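Local coordinates for protein carbon monoxide dehydrogenase (Thermococcus sp. AM4, PDB 6T7J) that catalyses the oxidation of carbon monoxide to carbon dioxide, and is seen here with a nickel-free, broken form of its cluster C, at residues A[429-432]-A[433-437]; A[388-391]-A[392-396]. One frame throughout, in Å; residues are numbered along the deposited sequence.

Contact 1: A[429-432]-A[433-437]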
ATOM      1  N   THR A 429     -26.645 -16.696 -28.521  1.00 64.21           N
ATOM      2  CA  THR A 429     -26.261 -15.463 -29.189  1.00 66.44           C
ATOM      3  C   THR A 429     -26.736 -14.271 -28.367  1.00 64.07           C
ATOM      4  O   THR A 429     -27.680 -14.368 -27.580  1.00 65.79           O
ATOM      5  CB  THR A 429     -26.838 -15.393 -30.614  1.00 67.56           C
ATOM      6  OG1 THR A 429     -26.269 -14.281 -31.313  1.00 64.05           O
ATOM      7  CG2 THR A 429     -28.355 -15.245 -30.578  1.00 59.87           C
ATOM      8  N   LEU A 430     -26.060 -13.137 -28.550  1.00 61.03           N
ATOM      9  CA  LEU A 430     -26.443 -11.902 -27.875  1.00 60.33           C
ATOM     10  C   LEU A 430     -27.571 -11.163 -28.584  1.00 65.65           C
ATOM     11  O   LEU A 430     -28.007 -10.118 -28.090  1.00 69.35           O
ATOM     12  CB  LEU A 430     -25.237 -10.967 -27.752  1.00 51.92           C
ATOM     13  CG  LEU A 430     -24.128 -11.304 -26.754  1.00 60.07           C
ATOM     14  CD1 LEU A 430     -23.187 -10.118 -26.605  1.00 55.86           C
ATOM     15  CD2 LEU A 430     -24.702 -11.709 -25.403  1.00 49.60           C
ATOM     16  N   GLU A 431     -28.055 -11.680 -29.713  1.00 62.35           N
ATOM     17  CA  GLU A 431     -28.963 -10.906 -30.554  1.00 63.17           C
ATOM     18  C   GLU A 431     -30.310 -10.584 -29.909  1.00 62.86           C
ATOM     19  O   GLU A 431     -30.777  -9.446 -30.082  1.00 62.04           O
ATOM     20  CB  GLU A 431     -29.169 -11.632 -31.890  1.00 68.54           C
ATOM     21  CG  GLU A 431     -29.859 -10.785 -32.948  1.00 65.15           C
ATOM     22  CD  GLU A 431     -30.111 -11.549 -34.234  1.00 81.17           C
ATOM     23  OE1 GLU A 431     -29.132 -11.840 -34.953  1.00 83.24           O
ATOM     24  OE2 GLU A 431     -31.289 -11.858 -34.523  1.00 72.09           O
ATOM     25  N   PRO A 432     -30.991 -11.497 -29.198  1.00 58.04           N
ATOM     26  CA  PRO A 432     -32.307 -11.125 -28.643  1.00 55.09           C
ATOM     27  C   PRO A 432     -32.262  -9.974 -27.649  1.00 61.68           C
ATOM     28  O   PRO A 432     -33.106  -9.072 -27.723  1.00 65.56           O
ATOM     29  CB  PRO A 432     -32.798 -12.427 -27.989  1.00 54.16           C
ATOM     30  CG  PRO A 432     -31.612 -13.324 -27.926  1.00 60.82           C
ATOM     31  CD  PRO A 432     -30.739 -12.941 -29.063  1.00 60.07           C
ATOM     32  N   LEU A 433     -31.302  -9.968 -26.719  1.00 64.91           N
ATOM     33  CA  LEU A 433     -31.220  -8.854 -25.776  1.00 62.39           C
ATOM     34  C   LEU A 433     -30.799  -7.561 -26.467  1.00 61.14           C
ATOM     35  O   LEU A 433     -31.253  -6.478 -26.081  1.00 61.06           O
ATOM     36  CB  LEU A 433     -30.253  -9.182 -24.640  1.00 63.58           C
ATOM     37  CG  LEU A 433     -30.059  -8.053 -23.623  1.00 61.39           C
ATOM     38  CD1 LEU A 433     -30.307  -8.535 -22.202  1.00 61.34           C
ATOM     39  CD2 LEU A 433     -28.673  -7.448 -23.755  1.00 61.84           C
ATOM     40  N   ILE A 434     -29.939  -7.650 -27.481  1.00 57.70           N
ATOM     41  CA  ILE A 434     -29.576  -6.461 -28.246  1.00 59.22           C
ATOM     42  C   ILE A 434     -30.801  -5.887 -28.948  1.00 64.23           C
ATOM     43  O   ILE A 434     -31.004  -4.667 -28.984  1.00 59.30           O
ATOM     44  CB  ILE A 434     -28.450  -6.797 -29.240  1.00 59.07           C
ATOM     45  CG1 ILE A 434     -27.124  -6.951 -28.495  1.00 61.05           C
ATOM     46  CG2 ILE A 434     -28.350  -5.732 -30.322  1.00 65.85           C
ATOM     47  CD1 ILE A 434     -25.914  -6.835 -29.382  1.00 64.81           C
ATOM     48  N   ASN A 435     -31.646  -6.759 -29.503  1.00 66.77           N
ATOM     49  CA  ASN A 435     -32.887  -6.300 -30.119  1.00 63.19           C
ATOM     50  C   ASN A 435     -33.814  -5.679 -29.085  1.00 65.42           C
ATOM     51  O   ASN A 435     -34.481  -4.677 -29.362  1.00 66.97           O
ATOM     52  CB  ASN A 435     -33.584  -7.458 -30.832  1.00 63.95           C
ATOM     53  CG  ASN A 435     -32.749  -8.045 -31.953  1.00 66.33           C
ATOM     54  OD1 ASN A 435     -32.701  -9.263 -32.134  1.00 62.26           O
ATOM     55  ND2 ASN A 435     -32.084  -7.180 -32.714  1.00 55.07           N
ATOM     56  N   ALA A 436     -33.875  -6.266 -27.887  1.00 64.39           N
ATOM     57  CA  ALA A 436     -34.706  -5.701 -26.829  1.00 60.69           C
ATOM     58  C   ALA A 436     -34.205  -4.331 -26.393  1.00 62.38           C
ATOM     59  O   ALA A 436     -35.007  -3.460 -26.033  1.00 58.12           O
ATOM     60  CB  ALA A 436     -34.753  -6.649 -25.633  1.00 59.90           C
ATOM     61  N   LEU A 437     -32.888  -4.126 -26.404  1.00 64.29           N
ATOM     62  CA  LEU A 437     -32.340  -2.814 -26.074  1.00 62.13           C
ATOM     63  C   LEU A 437     -32.610  -1.811 -27.188  1.00 66.38           C
ATOM     64  O   LEU A 437     -32.891  -0.638 -26.921  1.00 63.98           O
ATOM     65  CB  LEU A 437     -30.839  -2.920 -25.803  1.00 61.51           C
ATOM     66  CG  LEU A 437     -30.392  -3.616 -24.515  1.00 63.28           C
ATOM     67  CD1 LEU A 437     -28.908  -3.937 -24.576  1.00 58.20           C
ATOM     68  CD2 LEU A 437     -30.704  -2.759 -23.299  1.00 61.12           C
TER
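Ile434 leans back over Leu430, one helical turn earlier. Its backbone N donates to Leu430 O at 3.2 Å, with an N-H...O angle of 160°. The side chain then climbs past the same oxygen. Ile434 CB sits 3.5 Å from Leu430 O. CG1 lies beside the backbone N (chi1 -74°), and this brings Ile434 CG1 to 3.3 Å from Leu430 O. At the tip, CD1 reaches past the carbonyl and meets Leu430 CB at a loose 4.5 Å. The oxygen is therefore held by one amide and flanked by the aliphatic branch of its own donor.

Two more backbone bonds continue the turn. Asn435 N donates to Glu431 O at 2.9 Å, and Ala436 N donates to Pro432 O, also at 2.9 Å. Pro432 has no N-H to give, which costs nothing so early in a helix. Pro432 and Leu433 both touch Leu426. Leu430 and Ile434 face helix 525-538, on Ala534 and on Leu535 and Ala538. Leu437, a turn further on, also touches Leu535 of that helix. Glu431, by contrast, is exposed. So begins an amphipathic helix, with a proline in its first turn, that leads into the first strand, 444-448, of a Rossmann-like parallel sheet.

Contact 2: A[388-391]-A[392-396]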
ATOM      1  N   ILE A 388     -12.508 -29.682  10.537  1.00 54.52           N
ATOM      2  CA  ILE A 388     -13.281 -28.489  10.875  1.00 55.15           C
ATOM      3  C   ILE A 388     -14.756 -28.836  11.066  1.00 52.86           C
ATOM      4  O   ILE A 388     -15.389 -28.443  12.062  1.00 52.76           O
ATOM      5  CB  ILE A 388     -13.083 -27.417   9.790  1.00 51.33           C
ATOM      6  CG1 ILE A 388     -11.702 -26.771   9.919  1.00 47.30           C
ATOM      7  CG2 ILE A 388     -14.184 -26.378   9.851  1.00 47.63           C
ATOM      8  CD1 ILE A 388     -11.240 -26.058   8.667  1.00 48.35           C
ATOM      9  N   VAL A 389     -15.330 -29.571  10.106  1.00 50.52           N
ATOM     10  CA  VAL A 389     -16.734 -29.961  10.214  1.00 54.44           C
ATOM     11  C   VAL A 389     -16.952 -30.820  11.453  1.00 54.62           C
ATOM     12  O   VAL A 389     -17.991 -30.723  12.119  1.00 54.37           O
ATOM     13  CB  VAL A 389     -17.191 -30.682   8.932  1.00 51.07           C
ATOM     14  CG1 VAL A 389     -18.640 -31.114   9.055  1.00 52.78           C
ATOM     15  CG2 VAL A 389     -17.013 -29.780   7.721  1.00 54.99           C
ATOM     16  N   ARG A 390     -15.969 -31.660  11.793  1.00 56.13           N
ATOM     17  CA  ARG A 390     -16.083 -32.481  12.993  1.00 58.68           C
ATOM     18  C   ARG A 390     -16.111 -31.621  14.245  1.00 56.15           C
ATOM     19  O   ARG A 390     -16.876 -31.894  15.174  1.00 54.75           O
ATOM     20  CB  ARG A 390     -14.929 -33.482  13.060  1.00 56.90           C
ATOM     21  CG  ARG A 390     -15.184 -34.753  12.279  1.00 57.24           C
ATOM     22  CD  ARG A 390     -14.240 -35.870  12.667  1.00 63.36           C
ATOM     23  NE  ARG A 390     -14.074 -36.816  11.568  1.00 76.19           N
ATOM     24  CZ  ARG A 390     -12.994 -36.877  10.796  1.00 76.35           C
ATOM     25  NH1 ARG A 390     -12.927 -37.767   9.814  1.00 76.71           N
ATOM     26  NH2 ARG A 390     -11.978 -36.050  11.008  1.00 69.96           N
ATOM     27  N   ILE A 391     -15.276 -30.582  14.292  1.00 53.01           N
ATOM     28  CA  ILE A 391     -15.283 -29.694  15.452  1.00 57.99           C
ATOM     29  C   ILE A 391     -16.643 -29.021  15.598  1.00 54.73           C
ATOM     30  O   ILE A 391     -17.191 -28.917  16.705  1.00 53.00           O
ATOM     31  CB  ILE A 391     -14.140 -28.669  15.347  1.00 57.88           C
ATOM     32  CG1 ILE A 391     -12.793 -29.386  15.459  1.00 56.33           C
ATOM     33  CG2 ILE A 391     -14.270 -27.609  16.428  1.00 57.78           C
ATOM     34  CD1 ILE A 391     -11.608 -28.510  15.186  1.00 52.04           C
ATOM     35  N   ALA A 392     -17.226 -28.580  14.480  1.00 55.98           N
ATOM     36  CA  ALA A 392     -18.561 -27.980  14.541  1.00 58.82           C
ATOM     37  C   ALA A 392     -19.601 -28.980  15.052  1.00 59.10           C
ATOM     38  O   ALA A 392     -20.414 -28.667  15.940  1.00 59.93           O
ATOM     39  CB  ALA A 392     -18.955 -27.448  13.163  1.00 49.37           C
ATOM     40  N   ILE A 393     -19.587 -30.195  14.500  1.00 58.69           N
ATOM     41  CA  ILE A 393     -20.561 -31.213  14.886  1.00 59.38           C
ATOM     42  C   ILE A 393     -20.411 -31.568  16.360  1.00 57.60           C
ATOM     43  O   ILE A 393     -21.401 -31.810  17.061  1.00 55.79           O
ATOM     44  CB  ILE A 393     -20.412 -32.451  13.984  1.00 57.71           C
ATOM     45  CG1 ILE A 393     -20.927 -32.144  12.578  1.00 58.73           C
ATOM     46  CG2 ILE A 393     -21.135 -33.647  14.580  1.00 58.29           C
ATOM     47  CD1 ILE A 393     -20.534 -33.174  11.561  1.00 51.65           C
ATOM     48  N   GLU A 394     -19.173 -31.596  16.853  1.00 60.47           N
ATOM     49  CA  GLU A 394     -18.941 -31.915  18.256  1.00 59.29           C
ATOM     50  C   GLU A 394     -19.329 -30.758  19.164  1.00 61.84           C
ATOM     51  O   GLU A 394     -19.635 -30.974  20.341  1.00 57.68           O
ATOM     52  CB  GLU A 394     -17.479 -32.299  18.467  1.00 58.58           C
ATOM     53  CG  GLU A 394     -17.094 -33.614  17.812  1.00 56.44           C
ATOM     54  CD  GLU A 394     -15.647 -33.647  17.367  1.00 57.01           C
ATOM     55  OE1 GLU A 394     -15.247 -34.644  16.727  1.00 60.25           O
ATOM     56  OE2 GLU A 394     -14.911 -32.680  17.654  1.00 52.64           O
ATOM     57  N   ASN A 395     -19.313 -29.527  18.646  1.00 58.43           N
ATOM     58  CA  ASN A 395     -19.811 -28.401  19.425  1.00 59.07           C
ATOM     59  C   ASN A 395     -21.332 -28.328  19.448  1.00 55.60           C
ATOM     60  O   ASN A 395     -21.889 -27.640  20.310  1.00 53.49           O
ATOM     61  CB  ASN A 395     -19.249 -27.084  18.889  1.00 56.36           C
ATOM     62  CG  ASN A 395     -19.427 -25.938  19.866  1.00 59.38           C
ATOM     63  OD1 ASN A 395     -19.392 -26.132  21.082  1.00 59.50           O
ATOM     64  ND2 ASN A 395     -19.624 -24.736  19.338  1.00 59.34           N
ATOM     65  N   TYR A 396     -22.005 -28.995  18.509  1.00 58.16           N
ATOM     66  CA  TYR A 396     -23.471 -28.990  18.492  1.00 59.90           C
ATOM     67  C   TYR A 396     -24.140 -29.234  19.847  1.00 61.34           C
ATOM     68  O   TYR A 396     -25.111 -28.521  20.151  1.00 55.66           O
ATOM     69  CB  TYR A 396     -23.993 -30.011  17.470  1.00 58.22           C
ATOM     70  CG  TYR A 396     -25.506 -30.090  17.406  1.00 56.78           C
ATOM     71  CD1 TYR A 396     -26.244 -29.123  16.732  1.00 59.60           C
ATOM     72  CD2 TYR A 396     -26.197 -31.133  18.016  1.00 58.91           C
ATOM     73  CE1 TYR A 396     -27.627 -29.191  16.668  1.00 59.27           C
ATOM     74  CE2 TYR A 396     -27.581 -31.207  17.958  1.00 53.56           C
ATOM     75  CZ  TYR A 396     -28.288 -30.234  17.281  1.00 58.70           C
ATOM     76  OH  TYR A 396     -29.662 -30.301  17.216  1.00 56.69           O
TER
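Arg390 O takes the backbone N-H of Glu394 at 2.9 Å, with an N-H...O angle of 153°. The Glu394 side chain bends back over the same oxygen. Its CG stands beside the backbone N (chi1 -68°), and a further bend at chi2 carries the carboxylate toward the preceding turn. Glu394 CD ends 3.1 Å from Arg390 O. OE2 is near that oxygen too, but both are acceptors and no bond joins them. OE1 turns to the start of the arginine side chain, 3.9 Å from Arg390 CB. The glutamate also touches Phe289 and Tyr293. A serine in place of Glu394 would probably leave Arg390 O without the carboxyl group that bends over it, and open a gap beside Phe289 and Tyr293. The guanidinium runs away along an extended chain: Arg390 NE stays 5.7 Å from Glu394 OE1, and NH1 makes a long, weak ion pair with Glu285.

The other flank is apolar. Ile393 CD1 meets Val389 CG1 at 3.8 Å, the two side chains crossing at a slant. Ile393 CG1 also lies 3.3 Å from Val389 O, whose bond comes from Ile393 N. Val389 and Ala392 rest on Ile264. Asn395 ND2 bonds to His356 O and Glu335 O, tying the helix to the loops there. This is an alpha helix packed on strand 261-268 and helices 271-281 and 284-292, as in a Rossmann-like alpha/beta domain.

Contacts 1 and 2 do not touch. Their centres are 50 Å apart and their nearest atoms about 39 Å. Each flanks a different six-stranded parallel sheet, both with strand order 3-2-1-4-5-6. Residues 388-396 lie on a helix that follows the last strand of the first sheet, and residues 429-437 on one that precedes the first strand of the second. Segments that follow strands of both sheets supply the pocket of the broken cluster. His269, Cys304 and Cys343 follow strands of the first; Cys451, Cys481 and Cys522 follow strands of the second. The contacts contribute no residue to that pocket. They are about 29 Å (contact 2) and 27 Å (contact 1) from the chain centre, measured between centres.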